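Local atomic coordinates of 5-carboxyvanillate decarboxylase (PDB entry 4L6D), a protein that probably decarboxylates 5-carboxyvanillate to vanillate with the help of a manganese ion bound in an amidohydrolase-type barrel. Residues I5-A10 against A268-G273; N67-H72 against V292-D297. All blocks are in the same frame, centred on the assembly; numbering follows the deposited sequence. Where two conformers were deposited one is given.

Interaction 1. Residues I5-A10 against A268-G273; sequences IATEEA and AITTSG. With MN (manganese (II) ion), chain I.
E8 and S272 make the polar link of this contact, the serine hydroxyl donating to the glutamate carboxylate over 2.6 Å from S272 OG to E8 OE1. The donor stands well above the carboxylate plane, 55° out of it. With CG anti to the backbone N (chi1 -158°), the E8 chain runs out extended until one oxygen meets the serine and the other the manganese, E8 OE2 lying 2.2 Å from the metal MN. S272 OG also bonds to H227 N, so this end is tightly tied and the carboxylate is held against rotation. In the parallel barrel of the amidohydrolase fold, strand 5-11 is the first and strand 267-270 the seventh; E8 and S272, the latter in the loop after its strand, meet at the C-terminal end of the strands, where amidohydrolases carry their metal site. Beside them T7 and T270 pass one another closely in opposite directions, the methyl CG2 of T270 coming 3.2 Å from T7 OG1, whose hydrogen bond goes to W294 O. The looser part lies between these two pairs: T270 OG1 is 4.1 Å from E8 OE1, too far for a direct bond, and Y172 OH bridges the gap by hydrogen-bonding to each. A weak bond from S272 N to T270 OG1, 3.3 Å long, marks an ST turn just after the strand. The backbone O of E8 reaches the manganese indirectly: water 1 donates to E8 O at 2.9 Å and is itself a ligand of the metal. H174 and D297 complete the protein side of the metal site.

Interaction 2. Residues N67-H72 against V292-D297; sequences NGVDMH and VMWAID. With MN (manganese (II) ion), chain I; VNL (4-hydroxy-3-methoxybenzoate), chain J.
H72 and I296 are brought together by first torsions of the same kind: CG of H72 and CG1 of I296 (chi1 -58°) each lie beside the backbone N, anti to the carbonyl carbon. The isoleucine chain continues extended, and its terminal methyl packs obliquely on the imidazole, CD1 of I296 lying 3.8 Å from NE2 of H72. The two side chains cross at about a right angle. The second meeting joins V69 and W294. The tryptophan sends its ring away from its own backbone N (chi1 177°), and with chi2 73° the CH2 corner of the benzo ring is turned to V69, CH2 of W294 lying 4.2 Å from CG2 of V69. The methyl comes in at the ring edge, close to the ring plane. Helix 303-311 backs both pairs: A306 O accepts from the indole NE1, V307 packs on V69 and M303 on H72. In the barrel, strand 71-76 is the second and strand 292-293 the eighth, with strand 5-11 between them; A6 of that strand touches H72, W294 and I296, so these side chains pack around the same alanine. G68, with its positive phi, ends helix 59-67 in a Schellman motif and leads the chain toward V69. Beyond I296 the chain enters the active site, where OD1 of D297 binds the manganese at 2.1 Å. The phenol oxygen O3 of the vanillate VNL sits 2.0 Å from the same ion, and D297 OD1 is 3.2 Å from that O3. D297 OD2 is hydrogen-bonded to H227 NE2, which helps to fix the rotation of the carboxylate.

In the fold
From the N terminus the chain first lays down 5-10 on strand 5-11, then 67-72 at the start of strand 71-76. It goes on round the barrel through the strands from 111-115 to 223-225 and their helices before 268-273 returns to 5-10 and closes the long loop of interaction 1; 292-297 follows and closes interaction 2 on 67-72. The segments alternate, so the two loops cross rather than nest. Strands 267-270 and 292-293 are neighbours, joined between I269 O and M293 N, and E9 OE1 reaches I296 N from one contact to the other. Together they tie the first two strands to the last two where the barrel closes.

Interaction 1. Residues I5-A10 against A268-G273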
loop_
_atom_site.group_PDB
_atom_site.type_symbol
_atom_site.label_atom_id
_atom_site.label_comp_id
_atom_site.label_asym_id
_atom_site.label_seq_id
_atom_site.Cartn_x
_atom_site.Cartn_y
_atom_site.Cartn_z
ATOM N N ILE A 5 -4.844 16.951 20.865
ATOM C CA ILE A 5 -5.700 17.466 19.807
ATOM C C ILE A 5 -5.868 16.363 18.770
ATOM O O ILE A 5 -4.945 16.070 18.017
ATOM C CB ILE A 5 -5.085 18.737 19.161
ATOM C CG1 ILE A 5 -4.916 19.852 20.203
ATOM C CG2 ILE A 5 -5.937 19.200 17.975
ATOM C CD1 ILE A 5 -4.122 21.049 19.677
ATOM N N ALA A 6 -7.039 15.733 18.751
ATOM C CA ALA A 6 -7.307 14.630 17.827
ATOM C C ALA A 6 -7.642 15.179 16.438
ATOM O O ALA A 6 -8.516 16.030 16.316
ATOM C CB ALA A 6 -8.451 13.771 18.358
ATOM N N THR A 7 -6.956 14.716 15.401
ATOM C CA THR A 7 -7.042 15.397 14.105
ATOM C C THR A 7 -7.882 14.773 12.988
ATOM O O THR A 7 -7.937 15.350 11.896
ATOM C CB THR A 7 -5.643 15.686 13.526
ATOM O OG1 THR A 7 -4.887 14.464 13.451
ATOM C CG2 THR A 7 -4.902 16.689 14.404
ATOM N N GLU A 8 -8.535 13.634 13.228
ATOM C CA GLU A 8 -9.347 13.017 12.168
ATOM C C GLU A 8 -10.715 12.619 12.701
ATOM O O GLU A 8 -11.114 11.454 12.634
ATOM C CB GLU A 8 -8.661 11.794 11.543
ATOM C CG GLU A 8 -9.217 11.487 10.127
ATOM C CD GLU A 8 -8.711 10.171 9.556
ATOM O OE1 GLU A 8 -7.488 10.053 9.304
ATOM O OE2 GLU A 8 -9.533 9.249 9.355
ATOM N N GLU A 9 -11.441 13.604 13.217
ATOM C CA GLU A 9 -12.615 13.314 14.015
ATOM C C GLU A 9 -13.847 13.687 13.223
ATOM O O GLU A 9 -14.116 14.856 12.980
ATOM C CB GLU A 9 -12.518 14.033 15.367
ATOM C CG GLU A 9 -11.118 13.867 16.000
ATOM C CD GLU A 9 -10.626 12.426 15.932
ATOM O OE1 GLU A 9 -9.453 12.193 15.528
ATOM O OE2 GLU A 9 -11.430 11.524 16.263
ATOM N N ALA A 10 -14.572 12.659 12.803
ATOM C CA ALA A 10 -15.682 12.807 11.873
ATOM C C ALA A 10 -16.933 13.371 12.529
ATOM O O ALA A 10 -17.230 13.085 13.692
ATOM C CB ALA A 10 -15.996 11.452 11.244
ATOM N N ALA A 268 2.225 16.037 5.915
ATOM C CA ALA A 268 2.347 15.567 7.290
ATOM C C ALA A 268 1.346 14.428 7.429
ATOM O O ALA A 268 0.462 14.255 6.575
ATOM C CB ALA A 268 2.043 16.691 8.299
ATOM N N ILE A 269 1.487 13.645 8.491
ATOM C CA ILE A 269 0.656 12.461 8.676
ATOM C C ILE A 269 -0.003 12.454 10.041
ATOM O O ILE A 269 0.425 13.163 10.950
ATOM C CB ILE A 269 1.451 11.133 8.473
ATOM C CG1 ILE A 269 2.423 10.868 9.629
ATOM C CG2 ILE A 269 2.214 11.167 7.158
ATOM C CD1 ILE A 269 2.961 9.441 9.630
ATOM N N THR A 270 -1.052 11.647 10.174
ATOM C CA THR A 270 -1.638 11.382 11.486
ATOM C C THR A 270 -1.665 9.898 11.781
ATOM O O THR A 270 -1.517 9.071 10.877
ATOM C CB THR A 270 -3.058 11.958 11.672
ATOM O OG1 THR A 270 -4.028 11.002 11.220
ATOM C CG2 THR A 270 -3.235 13.295 10.936
ATOM N N THR A 271 -1.879 9.579 13.053
ATOM C CA THR A 271 -1.868 8.199 13.530
ATOM C C THR A 271 -3.250 7.552 13.571
ATOM O O THR A 271 -3.394 6.492 14.166
ATOM C CB THR A 271 -1.280 8.122 14.954
ATOM O OG1 THR A 271 -2.145 8.814 15.858
ATOM C CG2 THR A 271 0.116 8.774 15.002
ATOM N N SER A 272 -4.261 8.185 12.971
ATOM C CA SER A 272 -5.618 7.621 13.015
ATOM C C SER A 272 -5.623 6.153 12.615
ATOM O O SER A 272 -5.074 5.777 11.582
ATOM C CB SER A 272 -6.554 8.394 12.089
ATOM O OG SER A 272 -5.990 8.496 10.795
ATOM N N GLY A 273 -6.228 5.307 13.437
ATOM C CA GLY A 273 -6.360 3.904 13.074
ATOM C C GLY A 273 -5.090 3.079 13.028
ATOM O O GLY A 273 -5.128 1.933 12.582
HETATM MN MN MN I . -11.678 8.844 9.338
HETATM O O HOH W 1 -12.586 10.596 10.295
#

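Interaction 2. Residues N67-H72 against V292-D297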
loop_
_atom_site.group_PDB
_atom_site.type_symbol
_atom_site.label_atom_id
_atom_site.label_comp_id
_atom_site.label_asym_id
_atom_site.label_seq_id
_atom_site.Cartn_x
_atom_site.Cartn_y
_atom_site.Cartn_z
ATOM N N ASN A 67 -11.478 11.031 29.109
ATOM C CA ASN A 67 -10.156 10.598 28.647
ATOM C C ASN A 67 -9.105 11.701 28.595
ATOM O O ASN A 67 -7.965 11.463 28.193
ATOM C CB ASN A 67 -10.266 9.929 27.280
ATOM C CG ASN A 67 -10.990 8.613 27.348
ATOM O OD1 ASN A 67 -10.410 7.598 27.744
ATOM N ND2 ASN A 67 -12.269 8.614 26.969
ATOM N N GLY A 68 -9.493 12.908 28.996
ATOM C CA GLY A 68 -8.559 14.025 29.011
ATOM C C GLY A 68 -8.145 14.499 27.629
ATOM O O GLY A 68 -7.013 14.928 27.423
ATOM N N VAL A 69 -9.063 14.424 26.674
ATOM C CA VAL A 69 -8.802 14.917 25.328
ATOM C C VAL A 69 -9.203 16.373 25.250
ATOM O O VAL A 69 -10.367 16.705 25.435
ATOM C CB VAL A 69 -9.598 14.143 24.274
ATOM C CG1 VAL A 69 -9.302 14.687 22.883
ATOM C CG2 VAL A 69 -9.279 12.647 24.349
ATOM N N ASP A 70 -8.239 17.239 24.966
ATOM C CA ASP A 70 -8.490 18.673 24.918
ATOM C C ASP A 70 -9.389 19.068 23.749
ATOM O O ASP A 70 -10.330 19.838 23.920
ATOM C CB ASP A 70 -7.163 19.438 24.843
ATOM C CG ASP A 70 -6.235 19.115 26.003
ATOM O OD1 ASP A 70 -5.799 17.944 26.136
ATOM O OD2 ASP A 70 -5.921 20.046 26.774
ATOM N N MET A 71 -9.090 18.556 22.559
ATOM C CA MET A 71 -9.817 18.966 21.353
ATOM C C MET A 71 -10.047 17.870 20.326
ATOM O O MET A 71 -9.263 16.925 20.203
ATOM C CB MET A 71 -9.063 20.100 20.632
ATOM C CG MET A 71 -8.825 21.347 21.461
ATOM S SD MET A 71 -8.068 22.685 20.510
ATOM C CE MET A 71 -9.528 23.322 19.670
ATOM N N HIS A 72 -11.132 18.032 19.578
ATOM C CA HIS A 72 -11.298 17.362 18.293
ATOM C C HIS A 72 -11.202 18.385 17.186
ATOM O O HIS A 72 -11.850 19.446 17.247
ATOM C CB HIS A 72 -12.674 16.725 18.161
ATOM C CG HIS A 72 -12.805 15.392 18.819
ATOM N ND1 HIS A 72 -13.847 14.536 18.534
ATOM C CD2 HIS A 72 -12.051 14.775 19.761
ATOM C CE1 HIS A 72 -13.717 13.436 19.255
ATOM N NE2 HIS A 72 -12.649 13.564 20.022
ATOM N N VAL A 292 4.343 14.376 12.321
ATOM C CA VAL A 292 3.427 13.343 12.792
ATOM C C VAL A 292 2.464 13.902 13.826
ATOM O O VAL A 292 2.890 14.474 14.822
ATOM C CB VAL A 292 4.187 12.149 13.406
ATOM C CG1 VAL A 292 3.212 11.026 13.763
ATOM C CG2 VAL A 292 5.265 11.652 12.442
ATOM N N MET A 293 1.168 13.694 13.598
ATOM C CA MET A 293 0.124 14.161 14.506
ATOM C C MET A 293 -0.720 13.011 15.013
ATOM O O MET A 293 -0.907 12.015 14.329
ATOM C CB MET A 293 -0.791 15.145 13.788
ATOM C CG MET A 293 -0.104 16.450 13.459
ATOM S SD MET A 293 -1.129 17.563 12.477
ATOM C CE MET A 293 -1.008 16.830 10.850
ATOM N N TRP A 294 -1.254 13.171 16.214
ATOM C CA TRP A 294 -2.151 12.179 16.783
ATOM C C TRP A 294 -3.593 12.376 16.304
ATOM O O TRP A 294 -4.025 13.498 16.016
ATOM C CB TRP A 294 -2.045 12.258 18.310
ATOM C CG TRP A 294 -2.966 11.344 19.054
ATOM C CD1 TRP A 294 -2.860 9.992 19.177
ATOM C CD2 TRP A 294 -4.133 11.732 19.781
ATOM N NE1 TRP A 294 -3.904 9.505 19.939
ATOM C CE2 TRP A 294 -4.691 10.562 20.330
ATOM C CE3 TRP A 294 -4.755 12.968 20.033
ATOM C CZ2 TRP A 294 -5.845 10.585 21.108
ATOM C CZ3 TRP A 294 -5.900 12.988 20.800
ATOM C CH2 TRP A 294 -6.432 11.802 21.334
ATOM N N ALA A 295 -4.335 11.273 16.222
ATOM C CA ALA A 295 -5.762 11.316 15.898
ATOM C C ALA A 295 -6.456 10.105 16.509
ATOM O O ALA A 295 -5.786 9.176 16.960
ATOM C CB ALA A 295 -5.987 11.345 14.384
ATOM N N ILE A 296 -7.791 10.103 16.500
ATOM C CA ILE A 296 -8.563 8.982 17.026
ATOM C C ILE A 296 -9.310 8.248 15.917
ATOM O O ILE A 296 -9.397 7.016 15.941
ATOM C CB ILE A 296 -9.579 9.436 18.092
ATOM C CG1 ILE A 296 -8.873 10.154 19.247
ATOM C CG2 ILE A 296 -10.396 8.240 18.589
ATOM C CD1 ILE A 296 -9.829 10.952 20.108
ATOM N N ASP A 297 -9.837 9.003 14.949
ATOM C CA ASP A 297 -10.826 8.497 13.992
ATOM C C ASP A 297 -12.174 8.198 14.671
ATOM O O ASP A 297 -12.874 7.253 14.297
ATOM C CB ASP A 297 -10.317 7.263 13.221
ATOM C CG ASP A 297 -10.538 7.375 11.727
ATOM O OD1 ASP A 297 -11.405 8.165 11.307
ATOM O OD2 ASP A 297 -9.847 6.658 10.969
HETATM MN MN MN I . -11.678 8.844 9.338
HETATM C C1 VNL J . -14.998 4.018 8.755
HETATM C CO1 VNL J . -13.821 4.243 9.482
HETATM C CO2 VNL J . -15.571 5.032 7.962
HETATM C CM1 VNL J . -13.191 5.500 9.438
HETATM C CM2 VNL J . -14.956 6.280 7.894
HETATM O OM VNL J . -15.438 7.326 7.150
HETATM C CZ VNL J . -13.731 6.525 8.661
HETATM C CC VNL J . -15.678 2.678 8.850
HETATM C CV VNL J . -16.630 7.164 6.358
HETATM O O1 VNL J . -15.368 1.865 9.763
HETATM O O2 VNL J . -16.601 2.420 8.041
HETATM O O3 VNL J . -13.380 7.837 8.813
HETATM O O HOH W 1 -12.586 10.596 10.295
#